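Local structure of ZmpA Glycopeptidase (Clostridium perfringens, 6XSX) at residues V42-D47 against A255-T260; F179-D184 against S207-K212; S183-V188 against F236-I241; N211-V216 against L271-G276. The protein is a metalloprotease thought to cleave glycosylated proteins, the chain studied being its M60 peptidase catalytic module. One frame throughout, in Å; residues are numbered along the deposited sequence.

Interaction 1. Residues V42-D47 against A255-T260; sequences VWNFQD and AGNGIT
Trp43 to Phe45 cross a type I' turn, Gly256 to Ile259, with Phe45 CA 4.2 Å from Gly258 CA. The turn joins strands 254-256 and 259-262 as a hairpin, and Ile259 N bonds to Gly256 O at 2.9 Å. The indole of Trp43 lies over this turn. Gly256 CA sits 3.6 Å from the centroid of the Trp43 six-membered ring and 5° off the ring normal, a CH-pi contact. Asn257 N lies over the same face, nearer the rim. The indole gets there because Trp43 CG is turned anti to the backbone N (chi1 -166°). Phe45 meets the turn obliquely, with Phe45 CD1 3.4 Å from Gly258 CA. Glycine at 256 and 258 lets both rings come down to the bare backbone. Asn44 CB packs against Asn257 OD1 at 3.8 Å, while Asn44 OD1 is held by Gln38. One water bridges the segments, accepting from Gln46 N at 2.8 Å and donating to Gly258 O at 2.7 Å. Asn286 ties both sides together, since its OD1 takes Gly258 N and its backbone bonds to Trp43. Ala255 touches Glu282 and His285 of an HExxH pattern, so the hairpin probably borders the metal site expected of this family; those residues carry no metal here. The contact therefore relies on the indole face over Gly256 and on Phe45 packed against Gly258, with a water and Asn286 serving the backbone polar groups.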
loop_
_atom_site.group_PDB
_atom_site.type_symbol
_atom_site.label_atom_id
_atom_site.label_comp_id
_atom_site.label_asym_id
_atom_site.label_seq_id
_atom_site.Cartn_x
_atom_site.Cartn_y
_atom_site.Cartn_z
ATOM N N VAL A 42 -11.203 -0.944 6.677
ATOM C CA VAL A 42 -9.845 -0.429 6.817
ATOM C C VAL A 42 -9.521 -0.253 8.302
ATOM O O VAL A 42 -10.409 -0.335 9.149
ATOM C CB VAL A 42 -9.574 0.837 5.977
ATOM C CG1 VAL A 42 -9.908 0.608 4.510
ATOM C CG2 VAL A 42 -10.322 2.050 6.518
ATOM N N TRP A 43 -8.241 -0.008 8.598
ATOM C CA TRP A 43 -7.691 -0.214 9.926
ATOM C C TRP A 43 -7.735 1.079 10.741
ATOM O O TRP A 43 -6.715 1.732 10.916
ATOM C CB TRP A 43 -6.268 -0.780 9.816
ATOM C CG TRP A 43 -5.744 -1.327 11.109
ATOM C CD1 TRP A 43 -6.270 -1.123 12.349
ATOM C CD2 TRP A 43 -4.573 -2.144 11.298
ATOM N NE1 TRP A 43 -5.525 -1.771 13.292
ATOM C CE2 TRP A 43 -4.479 -2.409 12.683
ATOM C CE3 TRP A 43 -3.612 -2.696 10.444
ATOM C CZ2 TRP A 43 -3.453 -3.184 13.231
ATOM C CZ3 TRP A 43 -2.596 -3.460 10.983
ATOM C CH2 TRP A 43 -2.520 -3.702 12.360
ATOM N N ASN A 44 -8.941 1.453 11.194
ATOM C CA ASN A 44 -9.197 2.481 12.199
ATOM C C ASN A 44 -8.408 3.758 11.927
ATOM O O ASN A 44 -7.568 4.159 12.731
ATOM C CB ASN A 44 -8.961 1.955 13.616
ATOM C CG ASN A 44 -9.738 0.686 13.887
ATOM O OD1 ASN A 44 -10.802 0.472 13.314
ATOM N ND2 ASN A 44 -9.186 -0.179 14.723
ATOM N N PHE A 45 -8.705 4.405 10.800
ATOM C CA PHE A 45 -7.981 5.600 10.396
ATOM C C PHE A 45 -8.290 6.720 11.386
ATOM O O PHE A 45 -9.406 6.789 11.900
ATOM C CB PHE A 45 -8.384 6.009 8.980
ATOM C CG PHE A 45 -7.869 5.116 7.879
ATOM C CD1 PHE A 45 -7.187 3.940 8.165
ATOM C CD2 PHE A 45 -8.107 5.429 6.548
ATOM C CE1 PHE A 45 -6.728 3.119 7.144
ATOM C CE2 PHE A 45 -7.643 4.612 5.526
ATOM C CZ PHE A 45 -6.948 3.459 5.828
ATOM N N GLN A 46 -7.281 7.565 11.653
ATOM C CA GLN A 46 -7.436 8.767 12.461
ATOM C C GLN A 46 -7.955 9.895 11.569
ATOM O O GLN A 46 -8.097 9.731 10.357
ATOM C CB GLN A 46 -6.104 9.171 13.103
ATOM C CG GLN A 46 -5.334 8.016 13.737
ATOM C CD GLN A 46 -6.145 7.282 14.781
ATOM O OE1 GLN A 46 -6.361 6.069 14.691
ATOM N NE2 GLN A 46 -6.630 8.017 15.765
ATOM N N ASP A 47 -8.238 11.047 12.182
ATOM C CA ASP A 47 -8.708 12.197 11.432
ATOM C C ASP A 47 -8.148 13.477 12.046
ATOM O O ASP A 47 -8.856 14.483 12.130
ATOM C CB ASP A 47 -10.234 12.219 11.383
ATOM C CG ASP A 47 -10.764 13.181 10.341
ATOM O OD1 ASP A 47 -10.025 13.473 9.373
ATOM O OD2 ASP A 47 -11.913 13.618 10.500
ATOM N N ALA A 255 2.905 -0.473 10.556
ATOM C CA ALA A 255 1.567 -0.064 10.151
ATOM C C ALA A 255 0.530 -0.403 11.221
ATOM O O ALA A 255 0.747 -1.271 12.061
ATOM C CB ALA A 255 1.213 -0.713 8.838
ATOM N N GLY A 256 -0.617 0.279 11.136
ATOM C CA GLY A 256 -1.745 0.144 12.043
ATOM C C GLY A 256 -2.446 1.486 12.241
ATOM O O GLY A 256 -1.800 2.533 12.225
ATOM N N ASN A 257 -3.776 1.445 12.380
ATOM C CA ASN A 257 -4.549 2.600 12.811
ATOM C C ASN A 257 -4.434 3.753 11.808
ATOM O O ASN A 257 -4.515 4.925 12.180
ATOM C CB ASN A 257 -4.184 3.008 14.244
ATOM C CG ASN A 257 -4.482 1.915 15.250
ATOM O OD1 ASN A 257 -5.644 1.566 15.462
ATOM N ND2 ASN A 257 -3.442 1.344 15.835
ATOM N N GLY A 258 -4.252 3.410 10.530
ATOM C CA GLY A 258 -4.106 4.403 9.479
ATOM C C GLY A 258 -2.816 5.207 9.617
ATOM O O GLY A 258 -2.762 6.370 9.226
ATOM N N ILE A 259 -1.784 4.572 10.175
ATOM C CA ILE A 259 -0.489 5.208 10.355
ATOM C C ILE A 259 0.577 4.319 9.719
ATOM O O ILE A 259 0.621 3.120 9.996
ATOM C CB ILE A 259 -0.213 5.442 11.860
ATOM C CG1 ILE A 259 -1.189 6.461 12.461
ATOM C CG2 ILE A 259 1.239 5.837 12.100
ATOM C CD1 ILE A 259 -1.419 6.316 13.962
ATOM N N THR A 260 1.434 4.925 8.883
ATOM C CA THR A 260 2.698 4.317 8.489
ATOM C C THR A 260 3.829 4.903 9.336
ATOM O O THR A 260 3.986 6.120 9.434
ATOM C CB THR A 260 3.004 4.541 7.000
ATOM O OG1 THR A 260 2.111 3.739 6.224
ATOM C CG2 THR A 260 4.443 4.227 6.643
HETATM O O HOH W 1 -4.974 7.766 10.024
#

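Interaction 2. Residues F179-D184 against S207-K212; sequences FDVFSD and SETANK
Ser183 OG is gripped by Asp214 and Thr186, while the CB of the same serine rests on Ala210 of helix 206-224. Ser183 CB lies 3.3 Å from Ala210 O and 3.9 Å from Ala210 CB. OG is turned between the backbone N and the carbonyl carbon (chi1 68°), where it can meet those two partners. Val181 points at the same helix from strand 179-182. Its two methyl branches divide the work: Val181 CG1 touches Ala210 CB at 3.7 Å, and Val181 CG2 touches Thr209 CG2 at 3.9 Å. Thr209 is itself two-sided. Its methyl stands anti to the backbone N (chi1 -63° for OG1) and meets the valine, while Thr209 OG1 bonds to Leu271 O and Tyr199 OH. The axes of strand 179-182 and helix 207-212 approach to 7.9 Å and cross at -47°, a helix lying against one face of a mixed sheet. Tyr148, on the neighbouring strand 143-149, also touches Ala210. The small Ala210 allows this close approach. The interface between the two segments is largely apolar, and the buried hydroxyls of Ser183 and Thr209 are satisfied by partners beyond it.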
loop_
_atom_site.group_PDB
_atom_site.type_symbol
_atom_site.label_atom_id
_atom_site.label_comp_id
_atom_site.label_asym_id
_atom_site.label_seq_id
_atom_site.Cartn_x
_atom_site.Cartn_y
_atom_site.Cartn_z
ATOM N N PHE A 179 8.454 18.940 11.616
ATOM C CA PHE A 179 7.806 19.606 10.492
ATOM C C PHE A 179 6.690 18.719 9.948
ATOM O O PHE A 179 6.905 17.524 9.719
ATOM C CB PHE A 179 8.825 19.920 9.390
ATOM C CG PHE A 179 8.222 20.479 8.131
ATOM C CD1 PHE A 179 7.789 21.798 8.072
ATOM C CD2 PHE A 179 8.076 19.687 7.002
ATOM C CE1 PHE A 179 7.222 22.309 6.911
ATOM C CE2 PHE A 179 7.502 20.192 5.845
ATOM C CZ PHE A 179 7.086 21.507 5.796
ATOM N N ASP A 180 5.501 19.310 9.739
ATOM C CA ASP A 180 4.353 18.553 9.249
ATOM C C ASP A 180 3.923 19.063 7.880
ATOM O O ASP A 180 3.862 20.271 7.673
ATOM C CB ASP A 180 3.149 18.631 10.196
ATOM C CG ASP A 180 3.230 17.729 11.420
ATOM O OD1 ASP A 180 4.019 16.769 11.393
ATOM O OD2 ASP A 180 2.491 17.981 12.393
ATOM N N VAL A 181 3.572 18.130 6.981
ATOM C CA VAL A 181 2.859 18.461 5.754
ATOM C C VAL A 181 1.455 17.865 5.824
ATOM O O VAL A 181 1.308 16.640 5.892
ATOM C CB VAL A 181 3.574 17.931 4.495
ATOM C CG1 VAL A 181 2.881 18.409 3.221
ATOM C CG2 VAL A 181 5.055 18.285 4.479
ATOM N N PHE A 182 0.446 18.746 5.780
ATOM C CA PHE A 182 -0.951 18.355 5.660
ATOM C C PHE A 182 -1.400 18.513 4.213
ATOM O O PHE A 182 -1.347 19.613 3.660
ATOM C CB PHE A 182 -1.845 19.236 6.535
ATOM C CG PHE A 182 -1.479 19.208 7.995
ATOM C CD1 PHE A 182 -2.164 18.392 8.878
ATOM C CD2 PHE A 182 -0.436 19.985 8.482
ATOM C CE1 PHE A 182 -1.815 18.358 10.223
ATOM C CE2 PHE A 182 -0.094 19.955 9.827
ATOM C CZ PHE A 182 -0.784 19.140 10.694
ATOM N N SER A 183 -1.834 17.398 3.620
ATOM C CA SER A 183 -2.447 17.412 2.301
ATOM C C SER A 183 -3.960 17.372 2.489
ATOM O O SER A 183 -4.436 17.574 3.607
ATOM C CB SER A 183 -1.935 16.261 1.472
ATOM O OG SER A 183 -2.398 15.017 1.988
ATOM N N ASP A 184 -4.720 17.113 1.416
ATOM C CA ASP A 184 -6.157 16.950 1.586
ATOM C C ASP A 184 -6.437 15.728 2.458
ATOM O O ASP A 184 -7.318 15.771 3.324
ATOM C CB ASP A 184 -6.917 16.921 0.255
ATOM C CG ASP A 184 -6.873 18.250 -0.492
ATOM O OD1 ASP A 184 -6.715 19.302 0.172
ATOM O OD2 ASP A 184 -6.981 18.228 -1.728
ATOM N N SER A 207 4.907 21.806 -1.010
ATOM C CA SER A 207 3.672 21.739 -1.779
ATOM C C SER A 207 3.622 20.449 -2.599
ATOM O O SER A 207 2.544 19.887 -2.813
ATOM C CB SER A 207 3.490 22.948 -2.655
ATOM O OG SER A 207 4.545 23.017 -3.602
ATOM N N GLU A 208 4.801 19.976 -3.026
ATOM C CA GLU A 208 4.922 18.765 -3.824
ATOM C C GLU A 208 4.751 17.516 -2.952
ATOM O O GLU A 208 4.187 16.508 -3.392
ATOM C CB GLU A 208 6.271 18.747 -4.537
ATOM C CG GLU A 208 6.474 17.504 -5.379
ATOM C CD GLU A 208 7.800 17.465 -6.122
ATOM O OE1 GLU A 208 8.834 17.846 -5.523
ATOM O OE2 GLU A 208 7.795 17.054 -7.302
ATOM N N THR A 209 5.252 17.587 -1.714
ATOM C CA THR A 209 5.053 16.506 -0.762
ATOM C C THR A 209 3.559 16.256 -0.592
ATOM O O THR A 209 3.122 15.112 -0.563
ATOM C CB THR A 209 5.676 16.812 0.610
ATOM O OG1 THR A 209 7.082 16.921 0.403
ATOM C CG2 THR A 209 5.398 15.717 1.620
ATOM N N ALA A 210 2.790 17.345 -0.500
ATOM C CA ALA A 210 1.369 17.265 -0.207
ATOM C C ALA A 210 0.623 16.723 -1.420
ATOM O O ALA A 210 -0.256 15.865 -1.287
ATOM C CB ALA A 210 0.841 18.628 0.183
ATOM N N ASN A 211 0.971 17.241 -2.602
ATOM C CA ASN A 211 0.244 16.884 -3.811
ATOM C C ASN A 211 0.449 15.405 -4.130
ATOM O O ASN A 211 -0.485 14.708 -4.532
ATOM C CB ASN A 211 0.596 17.806 -4.984
ATOM C CG ASN A 211 -0.154 19.124 -4.931
ATOM O OD1 ASN A 211 -1.218 19.224 -4.326
ATOM N ND2 ASN A 211 0.391 20.144 -5.571
ATOM N N LYS A 212 1.677 14.933 -3.909
ATOM C CA LYS A 212 2.032 13.564 -4.234
ATOM C C LYS A 212 1.359 12.610 -3.250
ATOM O O LYS A 212 0.914 11.530 -3.643
ATOM C CB LYS A 212 3.555 13.410 -4.306
ATOM C CG LYS A 212 4.182 14.018 -5.554
ATOM C CD LYS A 212 5.635 13.642 -5.739
ATOM C CE LYS A 212 6.160 14.029 -7.106
ATOM N NZ LYS A 212 7.545 13.541 -7.304
#

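Interaction 3. Residues S183-V188 against F236-I241; sequences SDKTLV and FNFRYI
Lys185 lays the end of its chain over one face of the Phe238 ring. Lys185 CE is 3.9 Å from the Phe238 centroid, and Lys185 NZ, at 4.1 Å from it, makes a cation-pi contact. Bends at chi2 and chi3 (-61° and -67°) fold the lysine back over the ring. Lys185 NZ also donates to Phe236 O at 2.9 Å and forms a salt bridge with Asp235, so its ammonium is held from several sides. Arg239 grips the turn before strand 186-190. Its NH1 donates to Ser183 O at 2.7 Å and to Thr186 O at 2.8 Å, both acceptors lying near the guanidinium plane. Ser183 N comes to Thr186 O from the opposite face of that carbonyl. A water further joins Arg239 NH2 to Ser183 O. The backbones pair as parallel strands, with Tyr240 N bonded to Lys185 O at 2.9 Å and Leu187 N to Tyr240 O at 2.7 Å. Helices 192-202 and 206-224 lie between these adjacent parallel strands in the chain, which makes a beta-alpha-beta crossover. On the face of Thr186 and Tyr240, Thr186 packs against Ser213 and Ile217 of helix 206-224. On the face of Leu187 and Ile241, Leu187 meets Asp180 and Phe182 of strand 179-182.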
loop_
_atom_site.group_PDB
_atom_site.type_symbol
_atom_site.label_atom_id
_atom_site.label_comp_id
_atom_site.label_asym_id
_atom_site.label_seq_id
_atom_site.Cartn_x
_atom_site.Cartn_y
_atom_site.Cartn_z
ATOM N N SER A 183 -1.834 17.398 3.620
ATOM C CA SER A 183 -2.447 17.412 2.301
ATOM C C SER A 183 -3.960 17.372 2.489
ATOM O O SER A 183 -4.436 17.574 3.607
ATOM C CB SER A 183 -1.935 16.261 1.472
ATOM O OG SER A 183 -2.398 15.017 1.988
ATOM N N ASP A 184 -4.720 17.113 1.416
ATOM C CA ASP A 184 -6.157 16.950 1.586
ATOM C C ASP A 184 -6.437 15.728 2.458
ATOM O O ASP A 184 -7.318 15.771 3.324
ATOM C CB ASP A 184 -6.917 16.921 0.255
ATOM C CG ASP A 184 -6.873 18.250 -0.492
ATOM O OD1 ASP A 184 -6.715 19.302 0.172
ATOM O OD2 ASP A 184 -6.981 18.228 -1.728
ATOM N N LYS A 185 -5.652 14.662 2.250
ATOM C CA LYS A 185 -6.027 13.361 2.784
ATOM C C LYS A 185 -4.940 12.786 3.683
ATOM O O LYS A 185 -5.126 11.705 4.225
ATOM C CB LYS A 185 -6.356 12.367 1.658
ATOM C CG LYS A 185 -7.552 12.724 0.774
ATOM C CD LYS A 185 -8.895 12.830 1.488
ATOM C CE LYS A 185 -9.403 11.507 2.031
ATOM N NZ LYS A 185 -10.831 11.586 2.425
ATOM N N THR A 186 -3.795 13.474 3.823
ATOM C CA THR A 186 -2.685 12.861 4.541
ATOM C C THR A 186 -1.960 13.847 5.450
ATOM O O THR A 186 -2.121 15.073 5.341
ATOM C CB THR A 186 -1.653 12.206 3.609
ATOM O OG1 THR A 186 -0.742 13.224 3.189
ATOM C CG2 THR A 186 -2.256 11.498 2.412
ATOM N N LEU A 187 -1.146 13.254 6.332
ATOM C CA LEU A 187 -0.154 13.941 7.145
ATOM C C LEU A 187 1.189 13.234 6.972
ATOM O O LEU A 187 1.275 12.003 7.028
ATOM C CB LEU A 187 -0.595 13.967 8.618
ATOM C CG LEU A 187 0.476 14.366 9.642
ATOM C CD1 LEU A 187 1.052 15.746 9.342
ATOM C CD2 LEU A 187 -0.066 14.316 11.069
ATOM N N VAL A 188 2.225 14.033 6.705
ATOM C CA VAL A 188 3.599 13.557 6.740
ATOM C C VAL A 188 4.317 14.307 7.864
ATOM O O VAL A 188 4.443 15.530 7.820
ATOM C CB VAL A 188 4.304 13.757 5.379
ATOM C CG1 VAL A 188 5.799 13.473 5.459
ATOM C CG2 VAL A 188 3.666 12.928 4.271
ATOM N N PHE A 236 -14.473 8.845 2.923
ATOM C CA PHE A 236 -15.002 9.343 4.190
ATOM C C PHE A 236 -13.982 10.316 4.783
ATOM O O PHE A 236 -12.922 10.526 4.190
ATOM C CB PHE A 236 -15.356 8.177 5.122
ATOM C CG PHE A 236 -14.179 7.349 5.577
ATOM C CD1 PHE A 236 -13.577 6.438 4.724
ATOM C CD2 PHE A 236 -13.661 7.491 6.860
ATOM C CE1 PHE A 236 -12.503 5.670 5.152
ATOM C CE2 PHE A 236 -12.584 6.730 7.285
ATOM C CZ PHE A 236 -12.004 5.818 6.428
ATOM N N ASN A 237 -14.301 10.928 5.933
ATOM C CA ASN A 237 -13.378 11.891 6.528
ATOM C C ASN A 237 -12.299 11.144 7.305
ATOM O O ASN A 237 -12.608 10.486 8.294
ATOM C CB ASN A 237 -14.075 12.911 7.433
ATOM C CG ASN A 237 -15.017 13.830 6.687
ATOM O OD1 ASN A 237 -14.741 14.228 5.559
ATOM N ND2 ASN A 237 -16.130 14.179 7.316
ATOM N N PHE A 238 -11.047 11.254 6.837
ATOM C CA PHE A 238 -9.895 10.704 7.531
ATOM C C PHE A 238 -8.636 11.484 7.156
ATOM O O PHE A 238 -8.627 12.258 6.202
ATOM C CB PHE A 238 -9.735 9.211 7.223
ATOM C CG PHE A 238 -9.368 8.892 5.793
ATOM C CD1 PHE A 238 -8.045 8.930 5.371
ATOM C CD2 PHE A 238 -10.339 8.499 4.881
ATOM C CE1 PHE A 238 -7.703 8.608 4.064
ATOM C CE2 PHE A 238 -10.003 8.173 3.578
ATOM C CZ PHE A 238 -8.683 8.232 3.170
ATOM N N ARG A 239 -7.563 11.277 7.920
ATOM C CA ARG A 239 -6.266 11.774 7.495
ATOM C C ARG A 239 -5.240 10.661 7.690
ATOM O O ARG A 239 -4.927 10.300 8.821
ATOM C CB ARG A 239 -5.872 13.071 8.212
ATOM C CG ARG A 239 -4.613 13.719 7.649
ATOM C CD ARG A 239 -4.175 14.978 8.390
ATOM N NE ARG A 239 -5.106 16.094 8.215
ATOM C CZ ARG A 239 -5.150 16.871 7.136
ATOM N NH1 ARG A 239 -4.325 16.650 6.129
ATOM N NH2 ARG A 239 -6.020 17.862 7.061
ATOM N N TYR A 240 -4.759 10.103 6.570
ATOM C CA TYR A 240 -3.759 9.049 6.644
ATOM C C TYR A 240 -2.471 9.688 7.144
ATOM O O TYR A 240 -2.154 10.814 6.749
ATOM C CB TYR A 240 -3.538 8.389 5.277
ATOM C CG TYR A 240 -2.708 7.130 5.361
ATOM C CD1 TYR A 240 -3.303 5.879 5.473
ATOM C CD2 TYR A 240 -1.327 7.195 5.398
ATOM C CE1 TYR A 240 -2.537 4.725 5.585
ATOM C CE2 TYR A 240 -0.548 6.057 5.517
ATOM C CZ TYR A 240 -1.155 4.816 5.602
ATOM O OH TYR A 240 -0.380 3.698 5.720
ATOM N N ILE A 241 -1.737 8.958 7.994
ATOM C CA ILE A 241 -0.559 9.497 8.662
ATOM C C ILE A 241 0.652 8.610 8.380
ATOM O O ILE A 241 0.612 7.405 8.640
ATOM C CB ILE A 241 -0.798 9.608 10.184
ATOM C CG1 ILE A 241 -2.000 10.504 10.504
ATOM C CG2 ILE A 241 0.471 10.075 10.901
ATOM C CD1 ILE A 241 -2.702 10.147 11.798
HETATM O O HOH W 2 -5.899 19.794 5.019
HETATM O O HOH W 3 -8.112 15.064 6.345
HETATM O O HOH W 4 -10.642 12.953 4.405
#

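Interaction 4. Residues N211-V216 against L271-G276; sequences NKSDEV and LGVDTG. With EDO (1,2-ethanediol), chain H.
A Schellman motif ends helix 267-272 and turns Val273 toward helix 206-224. Val273, at positive phi (59°), is the first residue to leave the helical path, and its side chain rests on the neighbouring helix. Val273 CG2 lies 3.6 Å from Lys212 CB and also 3.6 Å from Ser213 OG. The second branch, Val273 CG1, meets Val216 CG2 at 3.6 Å. Both branches of the valine therefore pack on the helix, CG2 near Lys212 and Ser213 and CG1 mainly on Val216. The same Val216 CG2 touches Thr275 CG2 at 3.6 Å, so one methyl sits between two residues of the loop. Val216 passes both side chains in an antiparallel sense. The hydroxyls beside this apolar patch have partners of their own: Ser213 OG bonds to Thr209 O, and Thr275 OG1 to Lys310. Met280 of helix 277-286 and Phe306 of helix 301-309 also touch Val216 and Thr275. A 1,2-ethanediol, probably from the crystallisation liquor, donates from its O1 to Asp274 O at 2.8 Å and also bonds to Ser242. Gly276 is the N-cap of helix 277-286, which carries the HExxH pattern. Just before that helix, Asp274 closes an Asx turn, with Gly276 N reaching Asp274 OD1 at 2.6 Å from above the carboxylate plane.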
loop_
_atom_site.group_PDB
_atom_site.type_symbol
_atom_site.label_atom_id
_atom_site.label_comp_id
_atom_site.label_asym_id
_atom_site.label_seq_id
_atom_site.Cartn_x
_atom_site.Cartn_y
_atom_site.Cartn_z
ATOM N N ASN A 211 0.971 17.241 -2.602
ATOM C CA ASN A 211 0.244 16.884 -3.811
ATOM C C ASN A 211 0.449 15.405 -4.130
ATOM O O ASN A 211 -0.485 14.708 -4.532
ATOM C CB ASN A 211 0.596 17.806 -4.984
ATOM C CG ASN A 211 -0.154 19.124 -4.931
ATOM O OD1 ASN A 211 -1.218 19.224 -4.326
ATOM N ND2 ASN A 211 0.391 20.144 -5.571
ATOM N N LYS A 212 1.677 14.933 -3.909
ATOM C CA LYS A 212 2.032 13.564 -4.234
ATOM C C LYS A 212 1.359 12.610 -3.250
ATOM O O LYS A 212 0.914 11.530 -3.643
ATOM C CB LYS A 212 3.555 13.410 -4.306
ATOM C CG LYS A 212 4.182 14.018 -5.554
ATOM C CD LYS A 212 5.635 13.642 -5.739
ATOM C CE LYS A 212 6.160 14.029 -7.106
ATOM N NZ LYS A 212 7.545 13.541 -7.304
ATOM N N SER A 213 1.286 13.023 -1.977
ATOM C CA SER A 213 0.630 12.223 -0.953
ATOM C C SER A 213 -0.822 11.972 -1.346
ATOM O O SER A 213 -1.320 10.861 -1.208
ATOM C CB SER A 213 0.715 12.882 0.406
ATOM O OG SER A 213 2.067 13.036 0.822
ATOM N N ASP A 214 -1.492 13.026 -1.835
ATOM C CA ASP A 214 -2.890 12.948 -2.231
ATOM C C ASP A 214 -3.048 11.989 -3.408
ATOM O O ASP A 214 -3.999 11.213 -3.446
ATOM C CB ASP A 214 -3.494 14.336 -2.491
ATOM C CG ASP A 214 -3.843 15.070 -1.207
ATOM O OD1 ASP A 214 -3.976 14.393 -0.167
ATOM O OD2 ASP A 214 -3.966 16.313 -1.247
ATOM N N GLU A 215 -2.108 12.050 -4.356
ATOM C CA GLU A 215 -2.133 11.181 -5.522
ATOM C C GLU A 215 -2.029 9.719 -5.082
ATOM O O GLU A 215 -2.629 8.857 -5.714
ATOM C CB GLU A 215 -1.009 11.530 -6.506
ATOM C CG GLU A 215 -1.259 12.791 -7.324
ATOM C CD GLU A 215 -2.481 12.772 -8.236
ATOM O OE1 GLU A 215 -3.033 11.681 -8.480
ATOM O OE2 GLU A 215 -2.884 13.851 -8.709
ATOM N N VAL A 216 -1.247 9.443 -4.025
ATOM C CA VAL A 216 -1.079 8.071 -3.564
ATOM C C VAL A 216 -2.410 7.543 -3.024
ATOM O O VAL A 216 -2.801 6.422 -3.356
ATOM C CB VAL A 216 0.064 7.925 -2.540
ATOM C CG1 VAL A 216 0.052 6.575 -1.843
ATOM C CG2 VAL A 216 1.423 8.168 -3.176
ATOM N N LEU A 271 9.160 12.440 2.583
ATOM C CA LEU A 271 8.989 13.766 2.009
ATOM C C LEU A 271 8.891 13.677 0.489
ATOM O O LEU A 271 8.162 14.448 -0.135
ATOM C CB LEU A 271 10.151 14.661 2.452
ATOM C CG LEU A 271 10.122 15.077 3.926
ATOM C CD1 LEU A 271 11.403 15.791 4.330
ATOM C CD2 LEU A 271 8.913 15.958 4.224
ATOM N N GLY A 272 9.630 12.729 -0.088
ATOM C CA GLY A 272 9.588 12.453 -1.517
ATOM C C GLY A 272 8.360 11.646 -1.932
ATOM O O GLY A 272 8.082 11.523 -3.119
ATOM N N VAL A 273 7.609 11.125 -0.952
ATOM C CA VAL A 273 6.440 10.298 -1.223
ATOM C C VAL A 273 6.852 9.076 -2.049
ATOM O O VAL A 273 6.269 8.766 -3.090
ATOM C CB VAL A 273 5.297 11.109 -1.866
ATOM C CG1 VAL A 273 3.998 10.323 -1.872
ATOM C CG2 VAL A 273 5.081 12.435 -1.145
ATOM N N ASP A 274 7.862 8.365 -1.534
ATOM C CA ASP A 274 8.331 7.090 -2.052
ATOM C C ASP A 274 7.151 6.133 -2.189
ATOM O O ASP A 274 6.397 5.967 -1.237
ATOM C CB ASP A 274 9.372 6.522 -1.083
ATOM C CG ASP A 274 10.048 5.239 -1.542
ATOM O OD1 ASP A 274 9.360 4.198 -1.610
ATOM O OD2 ASP A 274 11.259 5.286 -1.805
ATOM N N THR A 275 6.997 5.490 -3.356
ATOM C CA THR A 275 5.966 4.470 -3.500
ATOM C C THR A 275 6.582 3.088 -3.719
ATOM O O THR A 275 5.947 2.215 -4.315
ATOM C CB THR A 275 4.951 4.793 -4.604
ATOM O OG1 THR A 275 5.647 5.018 -5.827
ATOM C CG2 THR A 275 4.068 5.978 -4.284
ATOM N N GLY A 276 7.822 2.905 -3.252
ATOM C CA GLY A 276 8.476 1.609 -3.296
ATOM C C GLY A 276 7.891 0.659 -2.253
ATOM O O GLY A 276 7.008 1.046 -1.476
HETATM C C1 EDO H . 3.941 6.804 0.589
HETATM O O1 EDO H . 5.133 7.591 0.701
HETATM C C2 EDO H . 2.900 6.948 1.654
HETATM O O2 EDO H . 3.355 6.770 2.999
#

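Interactions 1, 2 and 3 reach one mixed sheet of the M60 module, in which strands 179-182, 186-190, 240-244 and 259-262 lie side by side. Along the chain, interactions 2 and 3 are nested inside the loop closed by interaction 1, while interaction 4 crosses interactions 1 and 3. Interactions 2 and 4 share helix 206-224, and their centres are about 9 Å apart. Interaction 3 lies about 10 Å from both 1 and 2, centre to centre; interactions 1 and 2 are about 18 Å apart. Asp214 joins interactions 2, 3 and 4 through Ser183. Interactions 1 and 4 touch helix 277-286, whose HExxH pattern is probably catalytic; 2 and 3 join them through sheet and helix 206-224.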